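Local atomic coordinates of Tol-Pal system protein TolB (Acinetobacter baumannii, PDB entry 7MX5), a protein that probably works in the periplasm as part of the Tol-Pal system, which supports outer membrane invagination during cell division and outer membrane integrity. Residues A[6-11]-A[380-385]; A[18-23]-A[71-76]; A[85-90]-A[99-104]; A[229-234]-A[258-263]; A[341-346]-A[373-378]. One frame throughout, in Å; residues are numbered along the deposited sequence.

In the fold
TolB pairs an amino-terminal alpha/beta domain with a beta-propeller, and the five contacts sample both. Contacts 2 and 3 share the mixed sheet of the first domain: strands 70-78 and 83-91 are neighbours in it, and the two centres lie about 9 Å apart. Contact 1 closes the longest loop, placing strand 6-9, near the start of the chain, beside strand 382-386 in a propeller sheet; contacts 2 to 5 all fall inside that loop. Contact 5, about 10 Å from contact 1 between centres, packs strand 339-344 against the next sheet. Contact 4 joins blades farther round, about 52 Å from contact 2 between centres, on the other side of the chain's centre.

Contact 1. Residues A[6-11]-A[380-385]; sequences EIAKAP and RFRMNL
Ile7 reaches over with its CD1 methyl to Met383 and Phe381, crossing both side chains at a slant. Ile7 CD1 lies 3.5 Å from Met383 CG and 3.9 Å from Phe381 CZ. With CG1 anti to the carbonyl carbon (chi1 -56°), the longer branch of Ile7 makes the closer contacts, and CG2 stays more distantly beside Phe381 CE1. Pro11 runs alongside Phe381, pointing the same way, and sets its CD at the ring edge, 3.7 Å from CD1 of the phenylalanine.

The other face of the sheet carries Glu6, Lys9, Arg382 and Asn384. Lys9 CB sits over one face of the Arg382 guanidinium, offset toward its rim. The Glu6 carboxylate and Asn384 amide are turned 72° apart; Glu6 OE2 makes a salt bridge with Arg369, and Asn384 OD1 a hydrogen bond with Ser373. Ala8 CB comes within 3.4 Å of Asn384 ND2.

Underneath runs an antiparallel pairing with a classic beta bulge: Ala8 and Lys9 both face Arg382. Arg382 O accepts from Ala8 N at 3.0 Å and weakly from Lys9 N, while Arg382 N gives back to Lys9 O. Strand 6-9 is thereby an outermost strand of the five-stranded propeller sheet, next to strand 382-386, which in turn pairs with strand 369-376.

Contact 2. Residues A[18-23]-A[71-76]; sequences AIVPFN and VVTGQI
Phe22 sets one ring face over Gly74 CA, and this is where the two segments pack most closely. Gly74 CA sits 3.7 Å from the ring centroid, 26° off the normal, a CH-pi contact displaced toward the rim. Gly74, lacking a side chain, lets the ring come down on its backbone, with Phe22 CD1 3.3 Å from Gly74 N. The ring edge is flanked by Val72 CG1 and Ile76 CD1. Phe22 gets there with CG anti to its carbonyl carbon (chi1 -49°), and Leu28 touches the same side chain.

At Ala18 and Ile19 the backbones pair as parallel strands. Val72 takes both bonds: its N donates to Ala18 O at 2.7 Å, and its O accepts from Val20 N at 2.9 Å. This pairing sets strand 16-19 beside strand 70-78 in the mixed sheet of the TolB amino-terminal domain, with the chain passing through helices 29-37 and 60-65 between them. Ile19 packs on helix 29-37, while Ala18 and Val71 meet Trp63 of helix 60-65. Val20 leaves the strand but still turns toward Val72 O and Thr73.

The other end is looser and more exposed. Here Asn23 and Gln75 meet through their amides, whose planes are steeply inclined to each other. Asn23 ND2 donates to Gln75 OE1 at 2.7 Å, yet the bond is bent, with 131° at the hydrogen. Asn23 OD1 stands only 2.8 Å from Gln75 OE1, two acceptors close together, which leaves the detail of this bond doubtful.

Contact 3. Residues A[85-90]-A[99-104]; sequences VHYQLY and LNELLN
His86 and Asn100 both hold CG anti to the backbone N (chi1 -175° for the histidine), while Gln88 swings CG anti to its carbonyl carbon and then extends; the three polar ends meet at Asn100 OD1. Gln88 NE2 donates to Asn100 OD1 at 2.8 Å with the acceptor in its own amide plane, and His86 NE2 donates to the same oxygen at 3.1 Å. The two donors reach OD1 from opposite faces of the asparagine amide, each about 40° or more out of its plane, so that oxygen is gripped from both sides. The edge of the His86 ring meets Glu101 O, 3.2 Å from CD2 of the histidine. Gln88 NE2 has a further partner in Asn56.

On the other face Tyr87 CG sits between the backbone N and the carbonyl carbon (chi1 64°), which lays the ring across the Glu101 side chain: Tyr87 CZ is 3.6 Å from Glu101 CB. Leu99 CD1 and Leu103 CB come to the edge of that ring. Leu89 CB touches Leu99 CB at 3.7 Å. At the far end Val85 CG1 lies beside Leu103 CB.

Paired backbone bonds join Val85 to Leu103, Tyr87 to Glu101 and Leu89 to Leu99, three antiparallel pairs of the hairpin 83-91/96-105. Strand 96-105 is an outermost strand of the mixed sheet; strand 83-91 separates it from 70-78, and helix 110-126 packs against Tyr87, Leu99 and Leu103.

Contact 4. Residues A[229-234]-A[258-263]; sequences LFTASM and GIDTEA
Thr231 meets Thr261 with both branches of its side chain. Its OG1 stands anti to the carbonyl carbon (chi1 -41°) and donates to Thr261 O at 2.8 Å, coming from above the carbonyl plane, 37° out of it. That same rotation leaves CG2 anti to the backbone N, where it touches Thr261 CG2 at 3.7 Å. Thr261 is turned differently: its CG2 lies between N and the carbonyl carbon to face Thr231, and its OG1, anti to the backbone N (chi1 -175°), bonds instead to Thr275 O on the adjoining strand 271-276. The two threonines therefore present methyl to methyl while their hydroxyls serve different carbonyls.

Leu229, two residues earlier on the same face of its strand, brings CD1 to 3.8 Å from Ala263 CB; Phe272 touches both residues. No direct backbone pairing joins the segments, which belong to neighbouring propeller blades.

A water bridges the segments, giving a hydrogen to Thr231 OG1 at 3.0 Å and accepting from Ala263 N at 2.8 Å. The Thr231 hydroxyl is thus both donor and acceptor, and through it and the water a buried carbonyl and a buried amide of the 258-263 loop are satisfied.

Contact 5. Residues A[341-346]-A[373-378]; sequences ILTPTS and SIMSTD
Met375 is the first residue of 373-378 to reach the other segment, and it does so by sulfur and methyl. Bent at chi3 (78°), it sets SD against Thr343, with Met375 SD 3.5 Å from Thr343 CB and CG2 of the threonine close by. Its methyl turns to Leu342, where Met375 CE lies 4.0 Å from Leu342 CG and also touches the leucine carbonyl. The Leu342 and Met375 side chains slide past each other in opposite directions; Met375 and Thr343 meet at a slant.

Ser376 comes next, contributing its carbonyl: Leu342 CD1 lies 3.6 Å from Ser376 O. The Ser376 hydroxyl donates to Asp378 OD1 at 2.6 Å, nearly along the C-O bond of the carboxylate. At Thr377 the chain turns, and Leu342 CD1 touches Thr377 O at 3.4 Å. Asp378 barely meets the leucine through its backbone, and its other carboxylate oxygen forms a salt bridge with Arg380.

No hydrogen bond crosses between the segments. Leu342 and Thr343 both face Val329 in a classic beta bulge, and both set their CB toward 373-378. Strand axes 8.5 Å apart, with apolar side chains between them, reflect face-to-face packing of successive sheets, as in a beta-propeller.

Contact 1. Residues A[6-11]-A[380-385]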
# COMPACT_ATOMS: atom_id res chain seq x y z
N GLU A 6 2.11 -1.86 14.63
CA GLU A 6 1.40 -1.21 15.72
C GLU A 6 0.02 -0.79 15.23
O GLU A 6 -0.14 -0.39 14.07
CB GLU A 6 2.13 0.03 16.25
CG GLU A 6 3.39 -0.25 17.05
CD GLU A 6 4.14 1.03 17.38
OE1 GLU A 6 3.60 2.13 17.13
OE2 GLU A 6 5.27 0.95 17.90
N ILE A 7 -0.97 -0.89 16.11
CA ILE A 7 -2.27 -0.24 15.91
C ILE A 7 -2.26 1.03 16.73
O ILE A 7 -2.05 0.99 17.95
CB ILE A 7 -3.44 -1.15 16.30
CG1 ILE A 7 -3.41 -2.49 15.55
CG2 ILE A 7 -4.76 -0.46 16.03
CD1 ILE A 7 -3.14 -2.36 14.08
N ALA A 8 -2.48 2.17 16.08
CA ALA A 8 -2.43 3.47 16.74
C ALA A 8 -3.81 4.01 17.08
O ALA A 8 -4.05 4.43 18.21
CB ALA A 8 -1.68 4.48 15.86
N LYS A 9 -4.73 4.01 16.11
CA LYS A 9 -6.08 4.53 16.31
C LYS A 9 -7.07 3.47 15.84
O LYS A 9 -7.28 3.30 14.63
CB LYS A 9 -6.28 5.85 15.57
CG LYS A 9 -7.65 6.48 15.77
CD LYS A 9 -7.99 7.43 14.63
CE LYS A 9 -8.14 8.86 15.12
NZ LYS A 9 -8.58 9.77 14.03
N ALA A 10 -7.66 2.74 16.79
CA ALA A 10 -8.66 1.76 16.44
C ALA A 10 -9.95 2.45 16.00
O ALA A 10 -10.23 3.58 16.41
CB ALA A 10 -8.95 0.85 17.64
N PRO A 11 -10.75 1.81 15.15
CA PRO A 11 -12.05 2.38 14.80
C PRO A 11 -12.91 2.52 16.04
O PRO A 11 -13.03 1.59 16.84
CB PRO A 11 -12.63 1.37 13.80
CG PRO A 11 -11.90 0.10 14.05
CD PRO A 11 -10.53 0.50 14.51
N ARG A 380 -10.41 7.00 10.41
CA ARG A 380 -10.63 6.49 11.75
C ARG A 380 -9.64 5.42 12.17
O ARG A 380 -9.57 5.10 13.37
CB ARG A 380 -12.03 5.88 11.88
CG ARG A 380 -13.15 6.82 11.55
CD ARG A 380 -13.92 6.23 10.41
NE ARG A 380 -14.40 4.88 10.69
CZ ARG A 380 -15.67 4.57 10.86
NH1 ARG A 380 -16.63 5.48 10.79
NH2 ARG A 380 -16.00 3.30 11.11
N PHE A 381 -8.89 4.84 11.24
CA PHE A 381 -7.97 3.76 11.54
C PHE A 381 -6.56 4.21 11.23
O PHE A 381 -6.27 4.63 10.10
CB PHE A 381 -8.32 2.50 10.75
CG PHE A 381 -7.45 1.33 11.08
CD1 PHE A 381 -7.68 0.58 12.22
CD2 PHE A 381 -6.39 0.98 10.25
CE1 PHE A 381 -6.87 -0.49 12.53
CE2 PHE A 381 -5.59 -0.10 10.56
CZ PHE A 381 -5.82 -0.83 11.70
N ARG A 382 -5.68 4.13 12.22
CA ARG A 382 -4.26 4.36 12.02
C ARG A 382 -3.47 3.11 12.37
O ARG A 382 -3.74 2.45 13.38
CB ARG A 382 -3.74 5.55 12.83
CG ARG A 382 -2.81 6.44 12.03
CD ARG A 382 -2.21 7.55 12.86
NE ARG A 382 -3.14 8.65 13.06
CZ ARG A 382 -3.56 9.08 14.24
NH1 ARG A 382 -3.13 8.53 15.36
NH2 ARG A 382 -4.43 10.08 14.30
N MET A 383 -2.50 2.79 11.52
CA MET A 383 -1.65 1.62 11.65
C MET A 383 -0.22 2.07 11.45
O MET A 383 0.09 2.74 10.47
CB MET A 383 -2.04 0.55 10.62
CG MET A 383 -2.04 -0.87 11.13
SD MET A 383 -2.59 -2.03 9.87
CE MET A 383 -1.08 -2.31 8.96
N ASN A 384 0.66 1.72 12.39
CA ASN A 384 2.04 2.18 12.37
C ASN A 384 2.99 1.03 12.07
O ASN A 384 2.85 -0.06 12.62
CB ASN A 384 2.42 2.84 13.70
CG ASN A 384 1.88 4.25 13.82
OD1 ASN A 384 1.72 4.95 12.82
ND2 ASN A 384 1.61 4.68 15.04
N LEU A 385 3.95 1.30 11.18
CA LEU A 385 5.00 0.35 10.82
C LEU A 385 6.36 0.98 11.13
O LEU A 385 7.08 1.39 10.21
CB LEU A 385 4.92 -0.05 9.35
CG LEU A 385 3.89 -1.09 8.88
CD1 LEU A 385 4.15 -2.43 9.54
CD2 LEU A 385 2.46 -0.63 9.10

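Contact 2. Residues A[18-23]-A[71-76]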
# COMPACT_ATOMS: atom_id res chain seq x y z
N ALA A 18 -16.32 -12.65 16.50
CA ALA A 18 -15.79 -13.71 17.35
C ALA A 18 -15.11 -14.75 16.47
O ALA A 18 -15.65 -15.16 15.44
CB ALA A 18 -16.91 -14.35 18.17
N ILE A 19 -13.92 -15.17 16.88
CA ILE A 19 -13.17 -16.20 16.17
C ILE A 19 -12.83 -17.30 17.17
O ILE A 19 -11.98 -17.11 18.05
CB ILE A 19 -11.90 -15.64 15.50
CG1 ILE A 19 -11.02 -16.78 14.96
CG2 ILE A 19 -11.13 -14.71 16.43
CD1 ILE A 19 -9.71 -16.29 14.40
N VAL A 20 -13.52 -18.43 17.06
CA VAL A 20 -13.26 -19.55 17.97
C VAL A 20 -11.91 -20.16 17.64
O VAL A 20 -11.62 -20.41 16.45
CB VAL A 20 -14.38 -20.59 17.86
CG1 VAL A 20 -14.02 -21.83 18.67
CG2 VAL A 20 -15.70 -20.00 18.33
N PRO A 21 -11.03 -20.39 18.63
CA PRO A 21 -9.77 -21.09 18.35
C PRO A 21 -9.99 -22.40 17.60
O PRO A 21 -10.74 -23.26 18.06
CB PRO A 21 -9.19 -21.35 19.75
CG PRO A 21 -9.81 -20.31 20.63
CD PRO A 21 -11.08 -19.82 19.98
N PHE A 22 -9.35 -22.54 16.44
CA PHE A 22 -9.53 -23.74 15.64
C PHE A 22 -8.93 -24.93 16.37
O PHE A 22 -7.84 -24.86 16.93
CB PHE A 22 -8.86 -23.58 14.27
CG PHE A 22 -9.20 -22.29 13.55
CD1 PHE A 22 -10.36 -21.59 13.84
CD2 PHE A 22 -8.35 -21.80 12.57
CE1 PHE A 22 -10.66 -20.41 13.17
CE2 PHE A 22 -8.65 -20.63 11.90
CZ PHE A 22 -9.80 -19.93 12.20
N ASN A 23 -9.66 -26.05 16.36
CA ASN A 23 -9.14 -27.26 16.98
C ASN A 23 -7.93 -27.75 16.21
O ASN A 23 -7.91 -27.75 14.97
CB ASN A 23 -10.22 -28.34 17.04
CG ASN A 23 -10.94 -28.51 15.72
OD1 ASN A 23 -10.38 -29.05 14.76
ND2 ASN A 23 -12.19 -28.06 15.66
N VAL A 71 -19.37 -14.79 13.75
CA VAL A 71 -18.56 -15.81 14.40
C VAL A 71 -17.81 -16.58 13.33
O VAL A 71 -18.38 -16.95 12.30
CB VAL A 71 -19.42 -16.77 15.26
CG1 VAL A 71 -18.53 -17.74 16.02
CG2 VAL A 71 -20.31 -15.98 16.21
N VAL A 72 -16.52 -16.84 13.58
CA VAL A 72 -15.65 -17.55 12.66
C VAL A 72 -15.19 -18.84 13.32
O VAL A 72 -14.72 -18.82 14.47
CB VAL A 72 -14.45 -16.70 12.23
CG1 VAL A 72 -13.50 -17.50 11.35
CG2 VAL A 72 -14.91 -15.44 11.52
N THR A 73 -15.33 -19.96 12.61
CA THR A 73 -14.89 -21.26 13.09
C THR A 73 -13.93 -21.87 12.08
O THR A 73 -13.88 -21.47 10.92
CB THR A 73 -16.07 -22.20 13.33
OG1 THR A 73 -17.01 -22.07 12.25
CG2 THR A 73 -16.77 -21.85 14.63
N GLY A 74 -13.15 -22.85 12.54
CA GLY A 74 -12.16 -23.45 11.67
C GLY A 74 -11.68 -24.80 12.17
O GLY A 74 -11.79 -25.12 13.36
N GLN A 75 -11.14 -25.58 11.23
CA GLN A 75 -10.59 -26.90 11.51
C GLN A 75 -9.33 -27.07 10.68
O GLN A 75 -9.35 -26.83 9.47
CB GLN A 75 -11.60 -28.00 11.19
CG GLN A 75 -11.23 -29.37 11.74
CD GLN A 75 -12.39 -30.05 12.43
OE1 GLN A 75 -12.84 -29.63 13.50
NE2 GLN A 75 -12.89 -31.13 11.83
N ILE A 76 -8.25 -27.50 11.32
CA ILE A 76 -6.95 -27.67 10.66
C ILE A 76 -6.60 -29.15 10.65
O ILE A 76 -6.61 -29.80 11.70
CB ILE A 76 -5.86 -26.84 11.35
CG1 ILE A 76 -5.89 -25.40 10.85
CG2 ILE A 76 -4.48 -27.45 11.10
CD1 ILE A 76 -5.11 -24.43 11.71

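Contact 3. Residues A[85-90]-A[99-104]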
# COMPACT_ATOMS: atom_id res chain seq x y z
N VAL A 85 -7.01 -26.00 5.95
CA VAL A 85 -7.82 -25.20 6.85
C VAL A 85 -9.24 -25.15 6.30
O VAL A 85 -9.46 -24.69 5.17
CB VAL A 85 -7.25 -23.78 7.05
CG1 VAL A 85 -6.90 -23.13 5.72
CG2 VAL A 85 -8.23 -22.92 7.84
N HIS A 86 -10.19 -25.67 7.07
CA HIS A 86 -11.61 -25.59 6.77
C HIS A 86 -12.21 -24.55 7.70
O HIS A 86 -12.31 -24.78 8.91
CB HIS A 86 -12.29 -26.94 6.93
CG HIS A 86 -13.73 -26.95 6.52
ND1 HIS A 86 -14.60 -27.95 6.90
CD2 HIS A 86 -14.45 -26.09 5.77
CE1 HIS A 86 -15.80 -27.70 6.39
NE2 HIS A 86 -15.73 -26.57 5.70
N TYR A 87 -12.59 -23.40 7.15
CA TYR A 87 -13.07 -22.28 7.95
C TYR A 87 -14.45 -21.84 7.47
O TYR A 87 -14.81 -22.04 6.30
CB TYR A 87 -12.09 -21.10 7.91
CG TYR A 87 -11.92 -20.47 6.55
CD1 TYR A 87 -11.01 -20.99 5.63
CD2 TYR A 87 -12.65 -19.35 6.18
CE1 TYR A 87 -10.84 -20.41 4.39
CE2 TYR A 87 -12.49 -18.77 4.94
CZ TYR A 87 -11.58 -19.30 4.05
OH TYR A 87 -11.42 -18.73 2.81
N GLN A 88 -15.20 -21.23 8.38
CA GLN A 88 -16.54 -20.74 8.09
C GLN A 88 -16.71 -19.35 8.67
O GLN A 88 -16.03 -18.95 9.62
CB GLN A 88 -17.63 -21.67 8.64
CG GLN A 88 -17.59 -23.08 8.09
CD GLN A 88 -18.60 -23.99 8.77
OE1 GLN A 88 -18.73 -23.99 9.99
NE2 GLN A 88 -19.31 -24.79 7.98
N LEU A 89 -17.65 -18.60 8.09
CA LEU A 89 -18.06 -17.29 8.59
C LEU A 89 -19.57 -17.31 8.75
O LEU A 89 -20.30 -17.50 7.76
CB LEU A 89 -17.63 -16.17 7.65
CG LEU A 89 -18.09 -14.76 8.01
CD1 LEU A 89 -17.72 -14.42 9.45
CD2 LEU A 89 -17.50 -13.73 7.05
N TYR A 90 -20.05 -17.13 9.98
CA TYR A 90 -21.46 -17.29 10.30
C TYR A 90 -22.07 -15.93 10.61
O TYR A 90 -21.61 -15.22 11.51
CB TYR A 90 -21.64 -18.23 11.49
CG TYR A 90 -23.07 -18.67 11.69
CD1 TYR A 90 -23.64 -19.66 10.90
CD2 TYR A 90 -23.87 -18.09 12.68
CE1 TYR A 90 -24.94 -20.06 11.08
CE2 TYR A 90 -25.18 -18.49 12.86
CZ TYR A 90 -25.71 -19.47 12.06
OH TYR A 90 -27.01 -19.88 12.24
N LEU A 99 -19.46 -17.73 4.69
CA LEU A 99 -18.36 -18.44 4.06
C LEU A 99 -18.33 -19.87 4.57
O LEU A 99 -18.61 -20.12 5.75
CB LEU A 99 -17.01 -17.77 4.33
CG LEU A 99 -16.80 -16.34 3.83
CD1 LEU A 99 -15.56 -15.74 4.48
CD2 LEU A 99 -16.69 -16.30 2.32
N ASN A 100 -17.98 -20.80 3.68
CA ASN A 100 -17.73 -22.19 4.05
C ASN A 100 -16.69 -22.71 3.04
O ASN A 100 -17.04 -23.26 2.00
CB ASN A 100 -18.99 -23.04 4.03
CG ASN A 100 -18.72 -24.50 4.32
OD1 ASN A 100 -18.30 -24.86 5.42
ND2 ASN A 100 -18.97 -25.35 3.33
N GLU A 101 -15.42 -22.50 3.37
CA GLU A 101 -14.34 -22.69 2.41
C GLU A 101 -13.26 -23.59 2.99
O GLU A 101 -13.09 -23.69 4.21
CB GLU A 101 -13.72 -21.35 2.01
CG GLU A 101 -14.71 -20.34 1.45
CD GLU A 101 -15.04 -20.59 -0.01
OE1 GLU A 101 -14.47 -21.54 -0.59
OE2 GLU A 101 -15.86 -19.84 -0.57
N LEU A 102 -12.53 -24.25 2.09
CA LEU A 102 -11.32 -24.99 2.43
C LEU A 102 -10.16 -24.40 1.64
O LEU A 102 -10.29 -24.15 0.44
CB LEU A 102 -11.46 -26.48 2.11
CG LEU A 102 -10.26 -27.33 2.53
CD1 LEU A 102 -10.56 -28.10 3.81
CD2 LEU A 102 -9.83 -28.27 1.41
N LEU A 103 -9.05 -24.16 2.32
CA LEU A 103 -7.84 -23.63 1.70
C LEU A 103 -6.70 -24.59 1.96
O LEU A 103 -6.40 -24.91 3.11
CB LEU A 103 -7.52 -22.23 2.23
CG LEU A 103 -6.20 -21.61 1.75
CD1 LEU A 103 -6.37 -21.03 0.35
CD2 LEU A 103 -5.72 -20.55 2.72
N ASN A 104 -6.06 -25.06 0.89
CA ASN A 104 -4.91 -25.94 1.00
C ASN A 104 -3.65 -25.10 1.14
O ASN A 104 -3.39 -24.21 0.32
CB ASN A 104 -4.81 -26.85 -0.22
CG ASN A 104 -5.61 -28.13 -0.05
OD1 ASN A 104 -5.13 -29.11 0.52
ND2 ASN A 104 -6.84 -28.13 -0.54

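Contact 4. Residues A[229-234]-A[258-263]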
# COMPACT_ATOMS: atom_id res chain seq x y z
N LEU A 229 6.81 6.37 -17.16
CA LEU A 229 7.10 7.78 -16.96
C LEU A 229 8.23 7.94 -15.95
O LEU A 229 8.40 7.11 -15.05
CB LEU A 229 5.86 8.54 -16.47
CG LEU A 229 4.74 8.78 -17.48
CD1 LEU A 229 3.44 9.08 -16.76
CD2 LEU A 229 5.09 9.89 -18.45
N PHE A 230 9.00 9.01 -16.10
CA PHE A 230 10.08 9.30 -15.17
C PHE A 230 10.41 10.79 -15.25
O PHE A 230 10.11 11.46 -16.23
CB PHE A 230 11.32 8.45 -15.45
CG PHE A 230 11.93 8.67 -16.81
CD1 PHE A 230 11.37 8.11 -17.94
CD2 PHE A 230 13.07 9.44 -16.95
CE1 PHE A 230 11.93 8.31 -19.19
CE2 PHE A 230 13.64 9.65 -18.19
CZ PHE A 230 13.07 9.08 -19.31
N THR A 231 11.03 11.28 -14.18
CA THR A 231 11.45 12.67 -14.09
C THR A 231 12.94 12.78 -14.37
O THR A 231 13.74 11.94 -13.92
CB THR A 231 11.14 13.25 -12.71
OG1 THR A 231 9.85 12.80 -12.28
CG2 THR A 231 11.16 14.77 -12.76
N ALA A 232 13.32 13.81 -15.12
CA ALA A 232 14.71 14.03 -15.47
C ALA A 232 14.90 15.48 -15.89
O ALA A 232 14.02 16.07 -16.52
CB ALA A 232 15.15 13.09 -16.60
N SER A 233 16.04 16.05 -15.52
CA SER A 233 16.39 17.43 -15.85
C SER A 233 17.72 17.39 -16.60
O SER A 233 18.78 17.47 -15.98
CB SER A 233 16.49 18.29 -14.60
OG SER A 233 17.09 17.58 -13.53
N MET A 234 17.66 17.27 -17.93
CA MET A 234 18.89 17.30 -18.72
C MET A 234 19.69 18.56 -18.41
O MET A 234 20.90 18.49 -18.15
CB MET A 234 18.55 17.22 -20.22
CG MET A 234 19.01 15.94 -20.93
SD MET A 234 20.61 15.21 -20.47
CE MET A 234 21.74 16.60 -20.57
N GLY A 258 10.48 24.63 -12.19
CA GLY A 258 11.36 25.08 -11.12
C GLY A 258 11.26 24.31 -9.82
O GLY A 258 11.94 24.68 -8.85
N ILE A 259 10.42 23.28 -9.74
CA ILE A 259 10.36 22.40 -8.59
C ILE A 259 10.48 20.96 -9.08
O ILE A 259 10.33 20.67 -10.27
CB ILE A 259 9.07 22.57 -7.76
CG1 ILE A 259 7.84 22.33 -8.63
CG2 ILE A 259 9.03 23.96 -7.12
CD1 ILE A 259 6.59 21.99 -7.83
N ASP A 260 10.76 20.05 -8.15
CA ASP A 260 10.83 18.64 -8.48
C ASP A 260 9.43 18.05 -8.60
O ASP A 260 8.56 18.32 -7.77
CB ASP A 260 11.64 17.88 -7.43
CG ASP A 260 12.63 16.91 -8.04
OD1 ASP A 260 12.20 16.01 -8.79
OD2 ASP A 260 13.85 17.06 -7.78
N THR A 261 9.22 17.25 -9.64
CA THR A 261 7.91 16.72 -9.95
C THR A 261 7.97 15.21 -10.13
O THR A 261 9.05 14.62 -10.30
CB THR A 261 7.34 17.37 -11.23
OG1 THR A 261 6.00 16.91 -11.44
CG2 THR A 261 8.19 17.01 -12.43
N GLU A 262 6.80 14.58 -10.07
CA GLU A 262 6.65 13.15 -10.27
C GLU A 262 5.36 12.90 -11.04
O GLU A 262 4.33 13.51 -10.75
CB GLU A 262 6.62 12.38 -8.94
CG GLU A 262 7.70 12.78 -7.94
CD GLU A 262 7.26 13.91 -7.03
OE1 GLU A 262 6.10 14.36 -7.15
OE2 GLU A 262 8.08 14.36 -6.21
N ALA A 263 5.42 12.00 -12.02
CA ALA A 263 4.27 11.66 -12.85
C ALA A 263 3.74 10.29 -12.49
O ALA A 263 4.51 9.35 -12.27
CB ALA A 263 4.65 11.70 -14.34
O HOH W 1 7.83 10.65 -12.62

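Contact 5. Residues A[341-346]-A[373-378]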
# COMPACT_ATOMS: atom_id res chain seq x y z
N ILE A 341 -8.93 15.94 4.21
CA ILE A 341 -7.67 15.90 4.94
C ILE A 341 -7.69 14.69 5.87
O ILE A 341 -8.58 14.55 6.71
CB ILE A 341 -7.43 17.20 5.72
CG1 ILE A 341 -7.25 18.37 4.75
CG2 ILE A 341 -6.22 17.05 6.63
CD1 ILE A 341 -6.47 19.54 5.32
N LEU A 342 -6.70 13.81 5.72
CA LEU A 342 -6.65 12.56 6.47
C LEU A 342 -5.87 12.70 7.78
O LEU A 342 -6.36 12.30 8.84
CB LEU A 342 -6.05 11.45 5.61
CG LEU A 342 -6.64 10.05 5.73
CD1 LEU A 342 -8.16 10.12 5.83
CD2 LEU A 342 -6.21 9.20 4.56
N THR A 343 -4.66 13.25 7.71
CA THR A 343 -3.76 13.27 8.85
C THR A 343 -2.59 14.22 8.58
O THR A 343 -2.24 14.46 7.41
CB THR A 343 -3.23 11.86 9.13
OG1 THR A 343 -2.30 11.90 10.22
CG2 THR A 343 -2.54 11.30 7.90
N PRO A 344 -1.97 14.78 9.61
CA PRO A 344 -0.70 15.48 9.40
C PRO A 344 0.41 14.50 9.08
O PRO A 344 0.36 13.32 9.43
CB PRO A 344 -0.44 16.20 10.74
CG PRO A 344 -1.68 16.04 11.55
CD PRO A 344 -2.46 14.89 11.00
N THR A 345 1.44 15.00 8.40
CA THR A 345 2.59 14.19 8.04
C THR A 345 3.84 15.05 8.10
O THR A 345 3.79 16.28 7.95
CB THR A 345 2.44 13.57 6.64
OG1 THR A 345 3.63 12.84 6.31
CG2 THR A 345 2.21 14.65 5.60
N SER A 346 4.98 14.40 8.33
CA SER A 346 6.25 15.09 8.51
C SER A 346 7.10 15.13 7.24
O SER A 346 8.14 15.79 7.23
CB SER A 346 7.06 14.42 9.63
OG SER A 346 6.31 14.35 10.83
N SER A 373 3.11 4.71 8.05
CA SER A 373 1.78 4.73 8.64
C SER A 373 0.76 4.31 7.60
O SER A 373 0.83 4.74 6.44
CB SER A 373 1.44 6.12 9.19
OG SER A 373 1.88 6.27 10.53
N ILE A 374 -0.18 3.47 8.01
CA ILE A 374 -1.28 3.02 7.15
C ILE A 374 -2.57 3.53 7.77
O ILE A 374 -2.86 3.26 8.94
CB ILE A 374 -1.30 1.50 6.99
CG1 ILE A 374 -0.27 1.06 5.95
CG2 ILE A 374 -2.68 1.03 6.57
CD1 ILE A 374 0.30 -0.32 6.19
N MET A 375 -3.35 4.27 6.98
CA MET A 375 -4.58 4.88 7.45
C MET A 375 -5.73 4.49 6.54
O MET A 375 -5.57 4.38 5.33
CB MET A 375 -4.47 6.40 7.51
CG MET A 375 -4.17 6.94 8.89
SD MET A 375 -4.64 8.66 9.13
CE MET A 375 -6.40 8.51 9.36
N SER A 376 -6.90 4.27 7.15
CA SER A 376 -8.11 4.11 6.36
C SER A 376 -8.48 5.45 5.72
O SER A 376 -8.26 6.52 6.29
CB SER A 376 -9.26 3.61 7.24
OG SER A 376 -9.56 4.54 8.27
N THR A 377 -9.05 5.37 4.52
CA THR A 377 -9.32 6.59 3.76
C THR A 377 -10.42 7.44 4.38
O THR A 377 -10.55 8.61 4.02
CB THR A 377 -9.70 6.24 2.32
OG1 THR A 377 -10.87 5.41 2.31
CG2 THR A 377 -8.55 5.50 1.64
N ASP A 378 -11.20 6.89 5.31
CA ASP A 378 -12.22 7.67 5.99
C ASP A 378 -11.70 8.37 7.25
O ASP A 378 -12.38 9.25 7.77
CB ASP A 378 -13.43 6.79 6.34
CG ASP A 378 -13.07 5.61 7.22
OD1 ASP A 378 -11.87 5.44 7.56
OD2 ASP A 378 -13.98 4.83 7.56